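Local coordinates for protein putrescine aminotransferase (Halomonas elongata DSM 2581, PDB 6GWI) that probably catalyses pyridoxal-5'-phosphate-dependent transfer of an amino group, putrescine being the likely donor, as a class-III aminotransferase, at residues B[221-224]-B[225-228]; B[269-273]-B[274-278]; B[399-402]-B[403-407]; B[432-435]-B[436-440]. All blocks are in the same frame, centred on the assembly; numbering follows the deposited sequence.

Contact 1 of 4, residues B[221-224]-B[225-228]; sequences IAEP and VQGA. With PLP (pyridoxal-5'-phosphate), chain D.
The carboxylate of Glu223 reaches across the bend of the chain to the backbone amide of Gly227, OE1 accepting from Gly227 N at 3.0 Å. The bond is nearly straight, 171° at the hydrogen, but the donor comes from above the carboxylate plane, 36° out of it. This is the close side of the contact: OE1 also lies 3.5 Å from Gln226 CA, while Gln226 CG sits 4.0 Å from OE2, the two side chains crossing at about a right angle. PLP C2A, the ring methyl, packs here too, 3.5 Å from Glu223 OE1. With CG anti to its own carbonyl carbon (chi1 -54°) and the chain extended beyond, the Glu223 acid is carried over the following residues. OE2 is held separately by the backbone N of Tyr150, and the amide of Gln226 turns away to Gln182. The bend lies at the C-terminal end of strand 217-222 of the parallel sheet, where fold-type I PLP enzymes place their cofactor, and Glu223 belongs to the PLP pocket. Since Glu223 takes one backbone amide on each oxygen, a glutamine here would probably leave either Gly227 N or Tyr150 N facing an NH2. Toward the cofactor hydroxyl the contact is looser and mediated by solvent: one water donates to Glu223 OE1 at 2.8 Å, accepts from Ala228 N and meets PLP O3 at 2.6 Å. Pro224, which has no amide hydrogen, makes the turn between strand and loop, and Val225 sends CG2 back to 3.5 Å from Pro224 O.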
loop_
_atom_site.group_PDB
_atom_site.type_symbol
_atom_site.label_atom_id
_atom_site.label_comp_id
_atom_site.label_asym_id
_atom_site.label_seq_id
_atom_site.Cartn_x
_atom_site.Cartn_y
_atom_site.Cartn_z
ATOM N N ILE B 221 18.032 4.103 -9.317
ATOM C CA ILE B 221 17.439 3.693 -8.049
ATOM C C ILE B 221 18.259 2.541 -7.485
ATOM O O ILE B 221 18.603 1.602 -8.214
ATOM C CB ILE B 221 15.958 3.298 -8.218
ATOM C CG1 ILE B 221 15.312 3.042 -6.852
ATOM C CG2 ILE B 221 15.823 2.066 -9.109
ATOM C CD1 ILE B 221 13.805 2.716 -6.912
ATOM N N ALA B 222 18.566 2.609 -6.191
ATOM C CA ALA B 222 19.363 1.565 -5.567
ATOM C C ALA B 222 19.145 1.563 -4.062
ATOM O O ALA B 222 18.953 2.618 -3.453
ATOM C CB ALA B 222 20.853 1.755 -5.883
ATOM N N GLU B 223 19.153 0.367 -3.478
ATOM C CA GLU B 223 19.284 0.232 -2.031
ATOM C C GLU B 223 20.729 0.537 -1.646
ATOM O O GLU B 223 21.648 0.024 -2.294
ATOM C CB GLU B 223 18.917 -1.185 -1.582
ATOM C CG GLU B 223 17.543 -1.680 -2.031
ATOM C CD GLU B 223 17.424 -3.199 -1.982
ATOM O OE1 GLU B 223 17.362 -3.772 -0.872
ATOM O OE2 GLU B 223 17.412 -3.825 -3.061
ATOM N N PRO B 224 20.984 1.372 -0.631
ATOM C CA PRO B 224 22.382 1.556 -0.198
ATOM C C PRO B 224 23.071 0.233 0.083
ATOM O O PRO B 224 24.211 0.007 -0.344
ATOM C CB PRO B 224 22.250 2.421 1.062
ATOM C CG PRO B 224 20.962 3.154 0.878
ATOM C CD PRO B 224 20.050 2.186 0.171
ATOM N N VAL B 225 22.376 -0.657 0.785
ATOM C CA VAL B 225 22.767 -2.050 0.955
ATOM C C VAL B 225 21.556 -2.897 0.593
ATOM O O VAL B 225 20.446 -2.625 1.066
ATOM C CB VAL B 225 23.224 -2.348 2.395
ATOM C CG1 VAL B 225 23.390 -3.842 2.605
ATOM C CG2 VAL B 225 24.520 -1.619 2.699
ATOM N N GLN B 226 21.763 -3.915 -0.241
ATOM C CA GLN B 226 20.671 -4.779 -0.674
ATOM C C GLN B 226 20.233 -5.687 0.472
ATOM O O GLN B 226 21.050 -6.417 1.042
ATOM C CB GLN B 226 21.112 -5.609 -1.876
ATOM C CG GLN B 226 21.322 -4.808 -3.147
ATOM C CD GLN B 226 22.198 -5.539 -4.146
ATOM O OE1 GLN B 226 23.404 -5.302 -4.217
ATOM N NE2 GLN B 226 21.600 -6.441 -4.915
ATOM N N GLY B 227 18.943 -5.645 0.804
ATOM C CA GLY B 227 18.412 -6.426 1.905
ATOM C C GLY B 227 17.869 -7.778 1.492
ATOM O O GLY B 227 18.516 -8.808 1.710
ATOM N N ALA B 228 16.668 -7.785 0.903
ATOM C CA ALA B 228 16.019 -9.037 0.530
ATOM C C ALA B 228 16.877 -9.859 -0.419
ATOM O O ALA B 228 16.781 -11.092 -0.432
ATOM C CB ALA B 228 14.658 -8.749 -0.108
HETATM N N1 PLP D . 12.077 -1.473 -0.777
HETATM C C2 PLP D . 12.933 -2.263 -0.041
HETATM C C2A PLP D . 14.414 -2.001 -0.083
HETATM C C3 PLP D . 12.421 -3.297 0.740
HETATM O O3 PLP D . 13.290 -4.070 1.465
HETATM C C4 PLP D . 11.044 -3.541 0.796
HETATM C C4A PLP D . 10.495 -4.153 2.059
HETATM C C5 PLP D . 10.194 -2.734 0.035
HETATM C C6 PLP D . 10.716 -1.705 -0.743
HETATM C C5A PLP D . 8.696 -2.947 0.031
HETATM O O4P PLP D . 8.085 -2.463 1.205
HETATM P P PLP D . 6.603 -2.983 1.562
HETATM O O1P PLP D . 5.664 -2.626 0.434
HETATM O O2P PLP D . 6.157 -2.345 2.856
HETATM O O3P PLP D . 6.638 -4.480 1.729
HETATM O O HOH W 1 15.263 -5.234 0.142
#

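Contact 2 of 4, residues B[269-273]-B[274-278]; sequences FGSQH and YGLEP
Ser271 O and Leu276 N close the end of a short, weakly bonded helix at about 270-273 with a bond of 2.9 Å, which with the weak bond from Gly275 N to Gln272 O makes a Schellman motif, while Tyr274 N makes only weak bonds to Gly270 O and Ser271 O. Glycine suits the C' position, where Gly275 takes a positive phi of 64° and lets the chain turn away. Among the side chains, His273 and Tyr274 form a T-shaped pair: the imidazole edge points at the phenol face, planes 81° apart and centroids 4.5 Å apart, with ND1 poised 3.3 Å above the middle of the tyrosine ring. CG of His273 lies anti to the backbone N (chi1 -180°), which swings the ring out over its neighbour. An alanine at Tyr274 would take away the face beneath His273 ND1, and the imidazole is likely to be freer to turn. Pro278 CG rests 3.6 Å from Ser271 OG, beside the compact serine. Glu257 binds the amides of Gly270 and Ser271, Tyr274 meets Leu373 of strand 367-373, Pro278 packs on strand 252-255, and Leu276, beside Ser271, joins Tyr274 against helix 238-248, touching Trp239 and Lys243.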
loop_
_atom_site.group_PDB
_atom_site.type_symbol
_atom_site.label_atom_id
_atom_site.label_comp_id
_atom_site.label_asym_id
_atom_site.label_seq_id
_atom_site.Cartn_x
_atom_site.Cartn_y
_atom_site.Cartn_z
ATOM N N PHE B 269 19.925 7.010 8.037
ATOM C CA PHE B 269 19.681 6.592 6.665
ATOM C C PHE B 269 20.967 5.997 6.116
ATOM O O PHE B 269 22.057 6.503 6.389
ATOM C CB PHE B 269 19.201 7.773 5.813
ATOM C CG PHE B 269 17.921 8.377 6.308
ATOM C CD1 PHE B 269 16.702 7.787 6.015
ATOM C CD2 PHE B 269 17.939 9.517 7.093
ATOM C CE1 PHE B 269 15.524 8.332 6.483
ATOM C CE2 PHE B 269 16.763 10.066 7.564
ATOM C CZ PHE B 269 15.554 9.474 7.258
ATOM N N GLY B 270 20.835 4.904 5.361
ATOM C CA GLY B 270 22.002 4.320 4.723
ATOM C C GLY B 270 22.715 5.298 3.811
ATOM O O GLY B 270 23.942 5.254 3.683
ATOM N N SER B 271 21.959 6.197 3.175
ATOM C CA SER B 271 22.557 7.251 2.364
ATOM C C SER B 271 23.624 8.012 3.137
ATOM O O SER B 271 24.642 8.424 2.569
ATOM C CB SER B 271 21.470 8.214 1.887
ATOM O OG SER B 271 20.656 7.610 0.902
ATOM N N GLN B 272 23.400 8.224 4.434
ATOM C CA GLN B 272 24.362 8.972 5.233
ATOM C C GLN B 272 25.622 8.159 5.497
ATOM O O GLN B 272 26.708 8.733 5.633
ATOM C CB GLN B 272 23.720 9.402 6.549
ATOM C CG GLN B 272 22.615 10.419 6.373
ATOM C CD GLN B 272 21.698 10.507 7.574
ATOM O OE1 GLN B 272 21.570 9.555 8.346
ATOM N NE2 GLN B 272 21.046 11.653 7.734
ATOM N N HIS B 273 25.507 6.830 5.557
ATOM C CA HIS B 273 26.691 6.003 5.761
ATOM C C HIS B 273 27.658 6.122 4.592
ATOM O O HIS B 273 28.878 6.066 4.785
ATOM C CB HIS B 273 26.290 4.541 5.955
ATOM C CG HIS B 273 27.451 3.619 6.175
ATOM N ND1 HIS B 273 28.016 2.873 5.163
ATOM C CD2 HIS B 273 28.151 3.323 7.295
ATOM C CE1 HIS B 273 29.014 2.157 5.650
ATOM N NE2 HIS B 273 29.117 2.414 6.941
ATOM N N TYR B 274 27.135 6.296 3.378
ATOM C CA TYR B 274 27.948 6.360 2.173
ATOM C C TYR B 274 28.049 7.772 1.610
ATOM O O TYR B 274 28.557 7.948 0.499
ATOM C CB TYR B 274 27.380 5.421 1.110
ATOM C CG TYR B 274 27.451 3.956 1.469
ATOM C CD1 TYR B 274 28.636 3.244 1.343
ATOM C CD2 TYR B 274 26.327 3.284 1.936
ATOM C CE1 TYR B 274 28.700 1.898 1.666
ATOM C CE2 TYR B 274 26.381 1.944 2.263
ATOM C CZ TYR B 274 27.566 1.255 2.128
ATOM O OH TYR B 274 27.608 -0.081 2.458
ATOM N N GLY B 275 27.557 8.772 2.334
ATOM C CA GLY B 275 27.682 10.155 1.901
ATOM C C GLY B 275 26.961 10.494 0.616
ATOM O O GLY B 275 27.478 11.272 -0.196
ATOM N N LEU B 276 25.777 9.928 0.407
ATOM C CA LEU B 276 24.980 10.234 -0.769
ATOM C C LEU B 276 24.002 11.372 -0.485
ATOM O O LEU B 276 23.613 11.621 0.658
ATOM C CB LEU B 276 24.194 9.007 -1.229
ATOM C CG LEU B 276 24.925 7.672 -1.357
ATOM C CD1 LEU B 276 23.921 6.586 -1.723
ATOM C CD2 LEU B 276 26.034 7.737 -2.394
ATOM N N GLU B 277 23.593 12.055 -1.556
ATOM C CA GLU B 277 22.548 13.073 -1.495
ATOM C C GLU B 277 21.468 12.678 -2.497
ATOM O O GLU B 277 21.467 13.149 -3.646
ATOM C CB GLU B 277 23.054 14.483 -1.785
ATOM C CG GLU B 277 22.017 15.543 -1.400
ATOM C CD GLU B 277 22.164 16.830 -2.177
ATOM O OE1 GLU B 277 23.253 17.055 -2.738
ATOM O OE2 GLU B 277 21.191 17.612 -2.229
ATOM N N PRO B 278 20.563 11.785 -2.117
ATOM C CA PRO B 278 19.504 11.383 -3.042
ATOM C C PRO B 278 18.499 12.504 -3.250
ATOM O O PRO B 278 18.364 13.430 -2.445
ATOM C CB PRO B 278 18.866 10.173 -2.351
ATOM C CG PRO B 278 19.171 10.357 -0.909
ATOM C CD PRO B 278 20.518 11.017 -0.858
#

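Contact 3 of 4, residues B[399-402]-B[403-407]; sequences NLCR and DLCFA
Arg402 and Asp403, adjacent on helix 397-407, are joined by a salt bridge in which the guanidinium grips one oxygen side-on. NE reaches Asp403 OD1 at 3.0 Å and NH2 reaches the same OD1 at 3.2 Å; both come from the same face of the carboxylate, NE from 40° out of its plane. OD1 itself lies almost in the guanidinium plane. Arginine suits the place because its chain can bend at chi3 (71°) and fold back beside the shorter aspartate. Asn399 CB lies over one guanidinium face, and Asn399 OD1 bonds to Ser414 OG. Arg402 also packs on Lys87 of the second subunit.

Nonpolar contacts line the other side. Leu400 and Leu404, one turn apart, lie side by side and point the same way, Leu400 CG 4.0 Å from Leu404 CD1. The slim thiols of Cys401 and Cys405 come within 4.2 Å, SG to SG, a van der Waals approach rather than a disulfide. Thr446 and Ala442 of helix 429-450 border these residues.

Backbone bonds complete the set: Asp403 N to Asn399 O and Leu404 N to Leu400 O are each 2.9 Å, and Cys405 and Phe406 continue the series, to Cys401 O and Arg402 O. This i to i+4 pattern, with apolar residues recurring on the side that meets another helix and a charged pair elsewhere, is that of an amphipathic alpha-helix packed against helix 429-450 and the small antiparallel sheet containing strands 413-415 and 418-421.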
loop_
_atom_site.group_PDB
_atom_site.type_symbol
_atom_site.label_atom_id
_atom_site.label_comp_id
_atom_site.label_asym_id
_atom_site.label_seq_id
_atom_site.Cartn_x
_atom_site.Cartn_y
_atom_site.Cartn_z
ATOM N N ASN B 399 18.412 -23.248 2.915
ATOM C CA ASN B 399 17.105 -23.559 3.486
ATOM C C ASN B 399 17.228 -24.554 4.632
ATOM O O ASN B 399 16.497 -24.462 5.626
ATOM C CB ASN B 399 16.171 -24.105 2.407
ATOM C CG ASN B 399 15.840 -23.077 1.347
ATOM O OD1 ASN B 399 16.076 -21.881 1.529
ATOM N ND2 ASN B 399 15.280 -23.534 0.237
ATOM N N LEU B 400 18.131 -25.530 4.503
ATOM C CA LEU B 400 18.349 -26.482 5.586
ATOM C C LEU B 400 18.879 -25.780 6.828
ATOM O O LEU B 400 18.392 -26.009 7.941
ATOM C CB LEU B 400 19.314 -27.581 5.137
ATOM C CG LEU B 400 19.671 -28.618 6.205
ATOM C CD1 LEU B 400 18.425 -29.312 6.742
ATOM C CD2 LEU B 400 20.646 -29.640 5.637
ATOM N N CYS B 401 19.892 -24.926 6.659
ATOM C CA CYS B 401 20.397 -24.152 7.787
ATOM C C CYS B 401 19.298 -23.289 8.394
ATOM O O CYS B 401 19.193 -23.177 9.620
ATOM C CB CYS B 401 21.572 -23.283 7.344
ATOM S SG CYS B 401 22.412 -22.449 8.706
ATOM N N ARG B 402 18.470 -22.670 7.546
ATOM C CA ARG B 402 17.367 -21.842 8.027
ATOM C C ARG B 402 16.400 -22.645 8.889
ATOM O O ARG B 402 15.982 -22.191 9.961
ATOM C CB ARG B 402 16.631 -21.232 6.834
ATOM C CG ARG B 402 15.354 -20.479 7.178
ATOM C CD ARG B 402 14.492 -20.323 5.939
ATOM N NE ARG B 402 13.922 -21.605 5.537
ATOM C CZ ARG B 402 13.408 -21.857 4.339
ATOM N NH1 ARG B 402 13.395 -20.913 3.407
ATOM N NH2 ARG B 402 12.912 -23.058 4.074
ATOM N N ASP B 403 15.991 -23.823 8.412
ATOM C CA ASP B 403 15.038 -24.632 9.164
ATOM C C ASP B 403 15.664 -25.165 10.446
ATOM O O ASP B 403 14.986 -25.283 11.474
ATOM C CB ASP B 403 14.523 -25.779 8.295
ATOM C CG ASP B 403 13.800 -25.289 7.054
ATOM O OD1 ASP B 403 13.348 -24.128 7.049
ATOM O OD2 ASP B 403 13.678 -26.067 6.088
ATOM N N LEU B 404 16.952 -25.508 10.402
ATOM C CA LEU B 404 17.633 -25.962 11.608
ATOM C C LEU B 404 17.806 -24.832 12.614
ATOM O O LEU B 404 17.796 -25.078 13.824
ATOM C CB LEU B 404 18.986 -26.574 11.250
ATOM C CG LEU B 404 18.931 -27.955 10.593
ATOM C CD1 LEU B 404 20.322 -28.383 10.146
ATOM C CD2 LEU B 404 18.329 -28.997 11.532
ATOM N N CYS B 405 17.988 -23.596 12.142
ATOM C CA CYS B 405 18.031 -22.459 13.055
ATOM C C CYS B 405 16.705 -22.305 13.785
ATOM O O CYS B 405 16.667 -22.170 15.014
ATOM C CB CYS B 405 18.377 -21.186 12.287
ATOM S SG CYS B 405 20.131 -21.038 11.915
ATOM N N PHE B 406 15.599 -22.338 13.039
ATOM C CA PHE B 406 14.288 -22.208 13.661
ATOM C C PHE B 406 14.056 -23.329 14.664
ATOM O O PHE B 406 13.531 -23.097 15.760
ATOM C CB PHE B 406 13.201 -22.207 12.585
ATOM C CG PHE B 406 11.819 -21.977 13.122
ATOM C CD1 PHE B 406 10.986 -23.043 13.417
ATOM C CD2 PHE B 406 11.357 -20.691 13.345
ATOM C CE1 PHE B 406 9.716 -22.828 13.918
ATOM C CE2 PHE B 406 10.089 -20.472 13.844
ATOM C CZ PHE B 406 9.269 -21.543 14.132
ATOM N N ALA B 407 14.447 -24.558 14.304
ATOM C CA ALA B 407 14.314 -25.687 15.218
ATOM C C ALA B 407 15.141 -25.498 16.484
ATOM O O ALA B 407 14.764 -26.000 17.548
ATOM C CB ALA B 407 14.721 -26.979 14.507
#

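Contact 4 of 4, residues B[432-435]-B[436-440]; sequences IDEL and VELAR
Glu434 and Leu438 lie side by side on successive turns of the alpha-helix 429-450, pointing the same way, with Leu438 CD1 3.8 Å from Glu434 CG. The methylenes of the acid serve as an apolar surface for leucine: chi1 of -176°, anti to the backbone N, sends CG along Leu438, and the chain is also extended beyond CG. Beneath them Leu438 N bonds to Glu434 O at 2.9 Å, and Ala439 N to Leu435 O at 2.8 Å, the regular i to i+4 pattern. Val436 and Glu437 repeat it with Ile432 and Asp433. Val436, beta-branched, brings CG2 to 3.6 Å from Ile432 O, and the same CG2 is 4.3 Å from Leu435 CD2, a loose apolar touch. The single methyl of Ala439 keeps that turn slim where Met412 packs on it.

Outside this shell, other parts of the fold fix the polar ends. Tyr40 OH holds Glu434 OE1, leaving the carbon chain to lie along Leu438. Asp433 OD1 pairs with Arg357 in a salt bridge and bonds to Tyr353 OH, both on helix 342-359, and Trp358 of that helix touches Leu435 and Val436. Strand 48-50 closes in through Leu50, against Glu434 and Leu435. Thus isoleucine, leucine and valine occupy the buried side, and acids the places where partners or solvent can take them. Asp433 OD2 and Glu437 OE2 stand 5.6 Å apart, like charges probably eased by the Arg357 salt bridge and the exposure of Glu437. With CG anti to its carbonyl carbon, the extended Glu437 chain runs back over the preceding turn, Glu437 CG 3.2 Å from Asp433 O.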
loop_
_atom_site.group_PDB
_atom_site.type_symbol
_atom_site.label_atom_id
_atom_site.label_comp_id
_atom_site.label_asym_id
_atom_site.label_seq_id
_atom_site.Cartn_x
_atom_site.Cartn_y
_atom_site.Cartn_z
ATOM N N ILE B 432 22.717 -11.151 21.653
ATOM C CA ILE B 432 23.577 -11.378 20.493
ATOM C C ILE B 432 24.410 -12.638 20.692
ATOM O O ILE B 432 24.605 -13.425 19.758
ATOM C CB ILE B 432 24.470 -10.150 20.222
ATOM C CG1 ILE B 432 23.640 -9.024 19.601
ATOM C CG2 ILE B 432 25.642 -10.526 19.309
ATOM C CD1 ILE B 432 24.357 -7.687 19.542
ATOM N N ASP B 433 24.932 -12.837 21.907
ATOM C CA ASP B 433 25.670 -14.058 22.214
ATOM C C ASP B 433 24.825 -15.293 21.931
ATOM O O ASP B 433 25.292 -16.248 21.298
ATOM C CB ASP B 433 26.113 -14.051 23.679
ATOM C CG ASP B 433 27.236 -13.072 23.947
ATOM O OD1 ASP B 433 27.958 -12.710 22.994
ATOM O OD2 ASP B 433 27.394 -12.660 25.115
ATOM N N GLU B 434 23.583 -15.305 22.420
ATOM C CA GLU B 434 22.702 -16.440 22.177
ATOM C C GLU B 434 22.492 -16.656 20.683
ATOM O O GLU B 434 22.487 -17.797 20.208
ATOM C CB GLU B 434 21.359 -16.220 22.879
ATOM C CG GLU B 434 20.392 -17.392 22.772
ATOM C CD GLU B 434 19.006 -17.065 23.299
ATOM O OE1 GLU B 434 18.764 -15.892 23.648
ATOM O OE2 GLU B 434 18.159 -17.980 23.367
ATOM N N LEU B 435 22.328 -15.568 19.926
ATOM C CA LEU B 435 22.108 -15.675 18.487
ATOM C C LEU B 435 23.246 -16.420 17.800
ATOM O O LEU B 435 23.015 -17.370 17.044
ATOM C CB LEU B 435 21.942 -14.274 17.892
ATOM C CG LEU B 435 21.562 -14.147 16.416
ATOM C CD1 LEU B 435 20.892 -12.798 16.176
ATOM C CD2 LEU B 435 22.761 -14.305 15.491
ATOM N N VAL B 436 24.487 -15.995 18.043
ATOM C CA VAL B 436 25.628 -16.611 17.373
ATOM C C VAL B 436 25.784 -18.066 17.799
ATOM O O VAL B 436 26.091 -18.937 16.975
ATOM C CB VAL B 436 26.903 -15.791 17.644
ATOM C CG1 VAL B 436 28.127 -16.488 17.069
ATOM C CG2 VAL B 436 26.755 -14.388 17.060
ATOM N N GLU B 437 25.591 -18.356 19.088
ATOM C CA GLU B 437 25.674 -19.735 19.560
ATOM C C GLU B 437 24.645 -20.615 18.859
ATOM O O GLU B 437 24.960 -21.722 18.408
ATOM C CB GLU B 437 25.480 -19.786 21.077
ATOM C CG GLU B 437 26.570 -19.076 21.866
ATOM C CD GLU B 437 26.205 -18.884 23.325
ATOM O OE1 GLU B 437 25.231 -19.518 23.785
ATOM O OE2 GLU B 437 26.891 -18.100 24.013
ATOM N N LEU B 438 23.400 -20.140 18.765
ATOM C CA LEU B 438 22.371 -20.914 18.081
ATOM C C LEU B 438 22.699 -21.064 16.602
ATOM O O LEU B 438 22.474 -22.126 16.011
ATOM C CB LEU B 438 21.008 -20.248 18.256
ATOM C CG LEU B 438 20.403 -20.260 19.659
ATOM C CD1 LEU B 438 19.187 -19.352 19.707
ATOM C CD2 LEU B 438 20.031 -21.677 20.059
ATOM N N ALA B 439 23.239 -20.008 15.990
ATOM C CA ALA B 439 23.672 -20.097 14.600
ATOM C C ALA B 439 24.711 -21.196 14.422
ATOM O O ALA B 439 24.599 -22.034 13.519
ATOM C CB ALA B 439 24.230 -18.747 14.145
ATOM N N ARG B 440 25.724 -21.224 15.295
ATOM C CA ARG B 440 26.783 -22.217 15.163
ATOM C C ARG B 440 26.230 -23.627 15.323
ATOM O O ARG B 440 26.622 -24.545 14.594
ATOM C CB ARG B 440 27.869 -21.965 16.208
ATOM C CG ARG B 440 29.101 -22.840 16.043
ATOM C CD ARG B 440 30.133 -22.550 17.123
ATOM N NE ARG B 440 30.569 -21.157 17.136
ATOM C CZ ARG B 440 31.577 -20.658 16.428
ATOM N NH1 ARG B 440 32.287 -21.430 15.616
ATOM N NH2 ARG B 440 31.874 -19.370 16.538
#

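Contacts 1 and 2 adjoin each other around the cofactor-binding region, their centres about 12 Å apart. They touch where Val225 CG2 meets Tyr274 OH at 3.5 Å and where Pro224 CG lies 3.9 Å from Ser271 N. Contact 1 borders PLP directly, whereas in contact 2 the CA of Gly270 is about 11 Å from the nearest atom of PLP. Contacts 3 and 4 form a second pair, on neighbouring helices, with centres about 13 Å apart and nearest atoms about 5 Å apart. Neither touches contact 1: their nearest atoms stay about 11 Å away for contact 3 and about 15 Å for contact 4. Contacts 2 and 3 lie on opposite sides of the chain's centre.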